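Local coordinates for lactaldehyde dehydrogenase (Methanocaldococcus jannaschii, PDB 3PQA), which oxidises lactaldehyde to lactate with NAD as the preferred electron acceptor, a step in the biosynthesis of coenzyme F420, at residues F102-A105 / A106-K110; K57-N60 / I61-I65; A450-E453 / M454-I457. All coordinates share one frame; numbering follows the deposited sequence.

Interaction 1. Residues F102-A105 / A106-K110; sequences FKLA and AFYVK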
# COMPACT_ATOMS: atom_id res chain seq x y z
N PHE B 102 -0.12 -1.53 22.82
CA PHE B 102 -0.05 -2.99 22.81
C PHE B 102 -1.14 -3.61 21.95
O PHE B 102 -0.88 -4.55 21.21
CB PHE B 102 -0.00 -3.56 24.24
CG PHE B 102 1.38 -3.54 24.84
CD1 PHE B 102 2.33 -4.49 24.46
CD2 PHE B 102 1.75 -2.55 25.76
CE1 PHE B 102 3.63 -4.47 25.00
CE2 PHE B 102 3.04 -2.52 26.30
CZ PHE B 102 3.98 -3.48 25.92
N LYS B 103 -2.36 -3.06 22.01
CA LYS B 103 -3.45 -3.59 21.17
C LYS B 103 -3.24 -3.40 19.67
O LYS B 103 -3.58 -4.27 18.88
CB LYS B 103 -4.79 -3.00 21.59
CG LYS B 103 -5.21 -3.43 22.96
CD LYS B 103 -6.61 -2.98 23.28
CE LYS B 103 -7.10 -3.76 24.50
NZ LYS B 103 -8.54 -3.50 24.76
N LEU B 104 -2.67 -2.26 19.30
CA LEU B 104 -2.38 -1.98 17.90
C LEU B 104 -1.30 -2.90 17.36
O LEU B 104 -1.37 -3.36 16.21
CB LEU B 104 -1.99 -0.51 17.70
CG LEU B 104 -2.10 0.00 16.26
CD1 LEU B 104 -3.51 -0.20 15.71
CD2 LEU B 104 -1.71 1.48 16.19
N ALA B 105 -0.29 -3.19 18.19
CA ALA B 105 0.71 -4.16 17.78
C ALA B 105 0.09 -5.54 17.54
O ALA B 105 0.44 -6.21 16.56
CB ALA B 105 1.79 -4.26 18.83
N ALA B 106 -0.82 -5.96 18.43
CA ALA B 106 -1.58 -7.21 18.26
C ALA B 106 -2.28 -7.27 16.89
O ALA B 106 -2.19 -8.28 16.18
CB ALA B 106 -2.58 -7.39 19.39
N PHE B 107 -2.96 -6.19 16.53
CA PHE B 107 -3.65 -6.23 15.26
C PHE B 107 -2.70 -6.20 14.07
O PHE B 107 -2.95 -6.92 13.10
CB PHE B 107 -4.82 -5.25 15.18
CG PHE B 107 -6.03 -5.74 15.94
CD1 PHE B 107 -7.07 -6.36 15.28
CD2 PHE B 107 -6.10 -5.61 17.31
CE1 PHE B 107 -8.18 -6.82 15.97
CE2 PHE B 107 -7.20 -6.07 18.01
CZ PHE B 107 -8.24 -6.67 17.34
N TYR B 108 -1.59 -5.47 14.16
CA TYR B 108 -0.59 -5.52 13.09
C TYR B 108 0.16 -6.85 12.94
O TYR B 108 0.62 -7.18 11.83
CB TYR B 108 0.33 -4.30 13.13
CG TYR B 108 -0.29 -3.11 12.42
CD1 TYR B 108 -0.50 -3.13 11.03
CD2 TYR B 108 -0.69 -1.97 13.13
CE1 TYR B 108 -1.09 -2.04 10.36
CE2 TYR B 108 -1.28 -0.87 12.48
CZ TYR B 108 -1.47 -0.92 11.09
OH TYR B 108 -2.05 0.15 10.45
N VAL B 109 0.26 -7.65 14.00
CA VAL B 109 0.84 -8.99 13.83
C VAL B 109 -0.02 -9.78 12.83
O VAL B 109 0.49 -10.55 12.01
CB VAL B 109 0.95 -9.83 15.14
CG1 VAL B 109 1.60 -11.19 14.83
CG2 VAL B 109 1.77 -9.13 16.15
N LYS B 110 -1.32 -9.54 12.91
CA LYS B 110 -2.28 -10.23 12.06
C LYS B 110 -2.45 -9.58 10.69
O LYS B 110 -2.69 -10.28 9.71
CB LYS B 110 -3.63 -10.37 12.76
CG LYS B 110 -3.61 -11.39 13.88
CD LYS B 110 -4.99 -11.69 14.41
CE LYS B 110 -4.90 -12.77 15.48
NZ LYS B 110 -6.10 -13.64 15.53

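Interaction 2. Residues K57-N60 / I61-I65; sequences KRYN and ILMNI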
# COMPACT_ATOMS: atom_id res chain seq x y z
N LYS B 57 0.20 -16.71 18.85
CA LYS B 57 0.90 -16.56 20.13
C LYS B 57 1.33 -15.11 20.41
O LYS B 57 1.06 -14.58 21.49
CB LYS B 57 2.09 -17.51 20.22
CG LYS B 57 2.62 -17.65 21.64
CD LYS B 57 3.10 -19.06 21.94
CE LYS B 57 1.95 -20.01 22.22
NZ LYS B 57 2.49 -21.21 22.93
N ARG B 58 1.98 -14.48 19.43
CA ARG B 58 2.32 -13.06 19.55
C ARG B 58 1.10 -12.18 19.82
O ARG B 58 1.13 -11.32 20.70
CB ARG B 58 3.07 -12.57 18.30
CG ARG B 58 4.54 -12.96 18.28
CD ARG B 58 5.15 -12.65 16.93
NE ARG B 58 4.84 -13.69 15.94
CZ ARG B 58 5.02 -13.56 14.63
NH1 ARG B 58 4.73 -14.58 13.82
NH2 ARG B 58 5.49 -12.42 14.12
N TYR B 59 0.03 -12.42 19.05
CA TYR B 59 -1.22 -11.69 19.22
C TYR B 59 -1.71 -11.85 20.67
O TYR B 59 -2.03 -10.86 21.35
CB TYR B 59 -2.26 -12.20 18.21
CG TYR B 59 -3.65 -11.64 18.43
CD1 TYR B 59 -4.05 -10.45 17.83
CD2 TYR B 59 -4.57 -12.32 19.24
CE1 TYR B 59 -5.34 -9.94 18.05
CE2 TYR B 59 -5.85 -11.82 19.45
CZ TYR B 59 -6.22 -10.63 18.85
OH TYR B 59 -7.49 -10.14 19.09
N ASN B 60 -1.77 -13.10 21.13
CA ASN B 60 -2.26 -13.38 22.48
C ASN B 60 -1.45 -12.71 23.56
O ASN B 60 -2.02 -12.14 24.51
CB ASN B 60 -2.33 -14.89 22.73
CG ASN B 60 -3.48 -15.55 21.99
OD1 ASN B 60 -4.44 -14.89 21.61
ND2 ASN B 60 -3.38 -16.87 21.78
N ILE B 61 -0.12 -12.76 23.43
CA ILE B 61 0.80 -12.14 24.39
C ILE B 61 0.57 -10.63 24.44
O ILE B 61 0.44 -10.04 25.51
CB ILE B 61 2.27 -12.43 24.06
CG1 ILE B 61 2.60 -13.90 24.35
CG2 ILE B 61 3.21 -11.51 24.87
CD1 ILE B 61 3.88 -14.36 23.69
N LEU B 62 0.49 -10.02 23.26
CA LEU B 62 0.27 -8.57 23.19
C LEU B 62 -1.09 -8.16 23.81
O LEU B 62 -1.16 -7.20 24.59
CB LEU B 62 0.41 -8.07 21.74
CG LEU B 62 1.86 -8.19 21.22
CD1 LEU B 62 1.94 -8.08 19.70
CD2 LEU B 62 2.80 -7.16 21.89
N MET B 63 -2.15 -8.90 23.49
CA MET B 63 -3.47 -8.63 24.04
C MET B 63 -3.50 -8.81 25.56
O MET B 63 -4.15 -8.03 26.26
CB MET B 63 -4.55 -9.47 23.36
CG MET B 63 -4.84 -9.03 21.92
SD MET B 63 -5.35 -7.30 21.74
CE MET B 63 -6.93 -7.29 22.55
N ASN B 64 -2.79 -9.81 26.05
CA ASN B 64 -2.77 -10.06 27.49
C ASN B 64 -1.98 -9.00 28.24
O ASN B 64 -2.35 -8.63 29.34
CB ASN B 64 -2.28 -11.47 27.83
CG ASN B 64 -2.44 -11.79 29.32
OD1 ASN B 64 -1.49 -11.80 30.06
ND2 ASN B 64 -3.68 -12.04 29.74
N ILE B 65 -0.92 -8.49 27.64
CA ILE B 65 -0.19 -7.36 28.23
C ILE B 65 -1.14 -6.17 28.34
O ILE B 65 -1.24 -5.54 29.42
CB ILE B 65 1.08 -7.01 27.42
CG1 ILE B 65 2.15 -8.11 27.63
CG2 ILE B 65 1.63 -5.65 27.84
CD1 ILE B 65 3.29 -8.08 26.65

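Interaction 3. Residues A450-E453 / M454-I457; sequences AMEE and MSNI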
# COMPACT_ATOMS: atom_id res chain seq x y z
N ALA B 450 7.50 1.26 13.51
CA ALA B 450 8.55 0.62 14.30
C ALA B 450 8.72 -0.85 13.88
O ALA B 450 9.84 -1.37 13.82
CB ALA B 450 8.24 0.72 15.78
N MET B 451 7.61 -1.52 13.57
CA MET B 451 7.66 -2.92 13.13
C MET B 451 8.53 -3.04 11.87
O MET B 451 9.37 -3.95 11.76
CB MET B 451 6.26 -3.50 12.90
CG MET B 451 5.48 -3.79 14.18
SD MET B 451 3.74 -4.30 13.88
CE MET B 451 3.92 -5.89 12.99
N GLU B 452 8.36 -2.10 10.95
CA GLU B 452 9.18 -2.08 9.75
C GLU B 452 10.68 -1.89 10.05
O GLU B 452 11.52 -2.54 9.41
CB GLU B 452 8.67 -1.06 8.72
CG GLU B 452 9.43 -1.10 7.38
CD GLU B 452 9.24 -2.41 6.61
OE1 GLU B 452 8.35 -3.23 6.97
OE2 GLU B 452 9.97 -2.65 5.62
N GLU B 453 11.00 -1.01 11.00
CA GLU B 453 12.40 -0.75 11.43
C GLU B 453 12.97 -1.99 12.12
O GLU B 453 14.14 -2.28 11.99
CB GLU B 453 12.48 0.43 12.41
CG GLU B 453 11.77 1.71 11.96
CD GLU B 453 12.59 2.61 11.06
OE1 GLU B 453 13.75 2.25 10.74
OE2 GLU B 453 12.04 3.68 10.67
N MET B 454 12.11 -2.70 12.85
CA MET B 454 12.52 -3.84 13.68
C MET B 454 12.49 -5.19 12.94
O MET B 454 12.63 -6.25 13.54
CB MET B 454 11.69 -3.88 14.97
CG MET B 454 11.99 -2.70 15.94
SD MET B 454 10.96 -2.72 17.43
CE MET B 454 11.67 -1.30 18.33
N SER B 455 12.29 -5.14 11.62
CA SER B 455 12.39 -6.34 10.83
C SER B 455 13.25 -6.10 9.60
O SER B 455 13.56 -4.94 9.25
CB SER B 455 10.98 -6.88 10.50
OG SER B 455 10.18 -5.94 9.85
N ASN B 456 13.71 -7.19 9.00
CA ASN B 456 14.45 -7.15 7.74
C ASN B 456 13.60 -7.77 6.65
O ASN B 456 12.86 -8.73 6.90
CB ASN B 456 15.75 -7.95 7.86
CG ASN B 456 16.77 -7.28 8.77
OD1 ASN B 456 16.96 -6.06 8.73
ND2 ASN B 456 17.44 -8.10 9.58
N ILE B 457 13.71 -7.23 5.44
CA ILE B 457 13.02 -7.81 4.29
C ILE B 457 13.78 -9.04 3.78
O ILE B 457 15.03 -9.06 3.76
CB ILE B 457 12.81 -6.79 3.15
CG1 ILE B 457 11.90 -5.65 3.60
CG2 ILE B 457 12.20 -7.48 1.89
CD1 ILE B 457 11.84 -4.45 2.62

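Interaction 1. Residues F102-A105 / A106-K110
Leu104 and Tyr108 lie side by side, one helical turn apart, and point the same way. Leu104 CG sits 4.0 Å from Tyr108 CD2, and its CD1 branch reaches CE2 of the same ring. CG of Leu104 is anti to the backbone N (chi1 -161°), which turns the branch along the helix toward the tyrosine. Tyr108 CD2 also comes 3.4 Å from Leu104 O, which meets the ring obliquely. Phe107 meets its carbonyl differently. Lys103 O lies at the edge of the phenyl ring, close to its plane, but this holds for one of two modelled conformers of Phe107 and is doubtful for the other. Val109 rests its CG2 methyl 3.2 Å from Ala105 O.

The backbone sets this spacing. Four successive i to i+4 bonds cross the contact. Tyr108 N to Leu104 O is 3.0 Å with an N-H...O angle of 163°. Val109 N to Ala105 O is 2.9 Å but more bent, at 145°.

Further out, Ala105 and Val109 face helix 145-156, while Leu104, Phe107 and Tyr108 face the second subunit. There Phe107 meets its counterpart Phe107, Tyr108 packs edge-to-face on Phe107 of that subunit, and Tyr108 OH is hydrogen-bonded to Glu111 of that subunit. The contact is thus a regular alpha-helical i/i+4 pairing near the C-terminal end of helix 88-111, in an aldehyde dehydrogenase fold, where one side of the helix forms part of a subunit interface.

Interaction 2. Residues K57-N60 / I61-I65
Lys57 O takes the N-H of Ile61 at 2.9 Å, in a nearly straight bond. The side chain of Ile61 closes over the same oxygen: its CG1 is 3.3 Å from Lys57 O. Ile61 CD1 then reaches Lys57 CG, an apolar touch at 4.1 Å. The amine of Lys57 turns elsewhere and is hydrogen-bonded to the carbonyl of Tyr187.

Two residues further on, Tyr59 and Met63 make the main side-chain contact. Met63 CG lies over one face of the Tyr59 ring, 3.9 Å from its centroid and 18° off the ring normal. This is a CH-pi contact, displaced toward the hydroxyl end, so that Tyr59 CZ is the nearest ring atom at 3.7 Å. Met63 SD is farther, 5.0 Å from the centroid, and meets the ring obliquely as a Met-aromatic contact. The first torsion of Met63 (chi1 -71°) sets CG opposite the carbonyl carbon and over the ring; the bend at chi2 then places the sulfur. Tyr59 CG is anti to its own N (chi1 172°), and this sends the ring forward along the helix to meet the methionine. In the backbone, Met63 N is hydrogen-bonded to Tyr59 O at 2.9 Å.

Lys110 of helix 88-111 makes a cation-pi contact with Tyr59, and Ala106 packs on the same ring. On another side of the helix, Leu62 packs on Ile155 and Ala156, while the guanidinium of Arg58 bonds the carbonyl of Ala156. The arrangement is a standard alpha-helical i/i+4 pairing with a Met-aromatic contact, on helix 55-71 where it packs against helix 88-111.

Interaction 3. Residues A450-E453 / M454-I457
Ala450 O and Met451 O both accept bonds from the residues that follow the helix. The motif is a helix end running straight into a strand: helix 447-453 stops, Met454 is the first residue to leave helical angles, and strand 455-463 begins at Ser455. This strand pairs antiparallel with strand 122-138.

Main-chain bonds come first. Met454 N donates to Ala450 O at 2.8 Å, the last full i to i+4 bond of this turn, with an N-H...O angle of 141°. It also makes a weak bond to Met451 O at 3.2 Å.

Polar side chains reach outward. Glu452 OE1 forms a salt bridge with Arg128 NE of strand 122-138, and Glu453 OE2 is hydrogen-bonded to Arg444 N of the same chain. Arg444 of the third subunit is hydrogen-bonded through NH2 to Ile457 O. The Glu453 side chain is about 7 Å from that of Glu241, which is an active-site residue by similarity.

Van der Waals contacts form the next group. Glu452 OE2 lies 4.0 Å from Ile457 CD1. The Met454 chain is extended beyond CG, and CG passes 3.3 Å from Ala450 O, a close contact with the carbonyl. Farther along, the side chain packs on Met216 of strand 216-220 and on Ala154 of helix 145-156.

The side-chain bond across the junction belongs to Ser455. Its hydroxyl stands between the backbone N and the carbonyl carbon (chi1 56°), and from there OG donates to Met451 O at 2.9 Å, tilted 29° from the carbonyl plane.

In the fold
Interaction 1 lies between the other two and touches both. Interactions 1 and 2 sit on helices 88-111 and 55-71, which pack together: Ala106 CB meets Met63 SD at 3.6 Å. Interaction 3 reaches the same helix 88-111 from another direction, with Met451 SD 3.5 Å from Tyr108 CB. Interactions 2 and 3 do not touch each other. Interaction 1 is the most buried and is touched by the second subunit. Interactions 2 and 3 are partly buried; the third subunit touches interaction 3, and no other subunit touches interaction 2. The two mid-helix contacts rely on apolar and aromatic packing over regular backbone bonds, whereas residues 450-457, at a helix end, use a serine hydroxyl and charged partners.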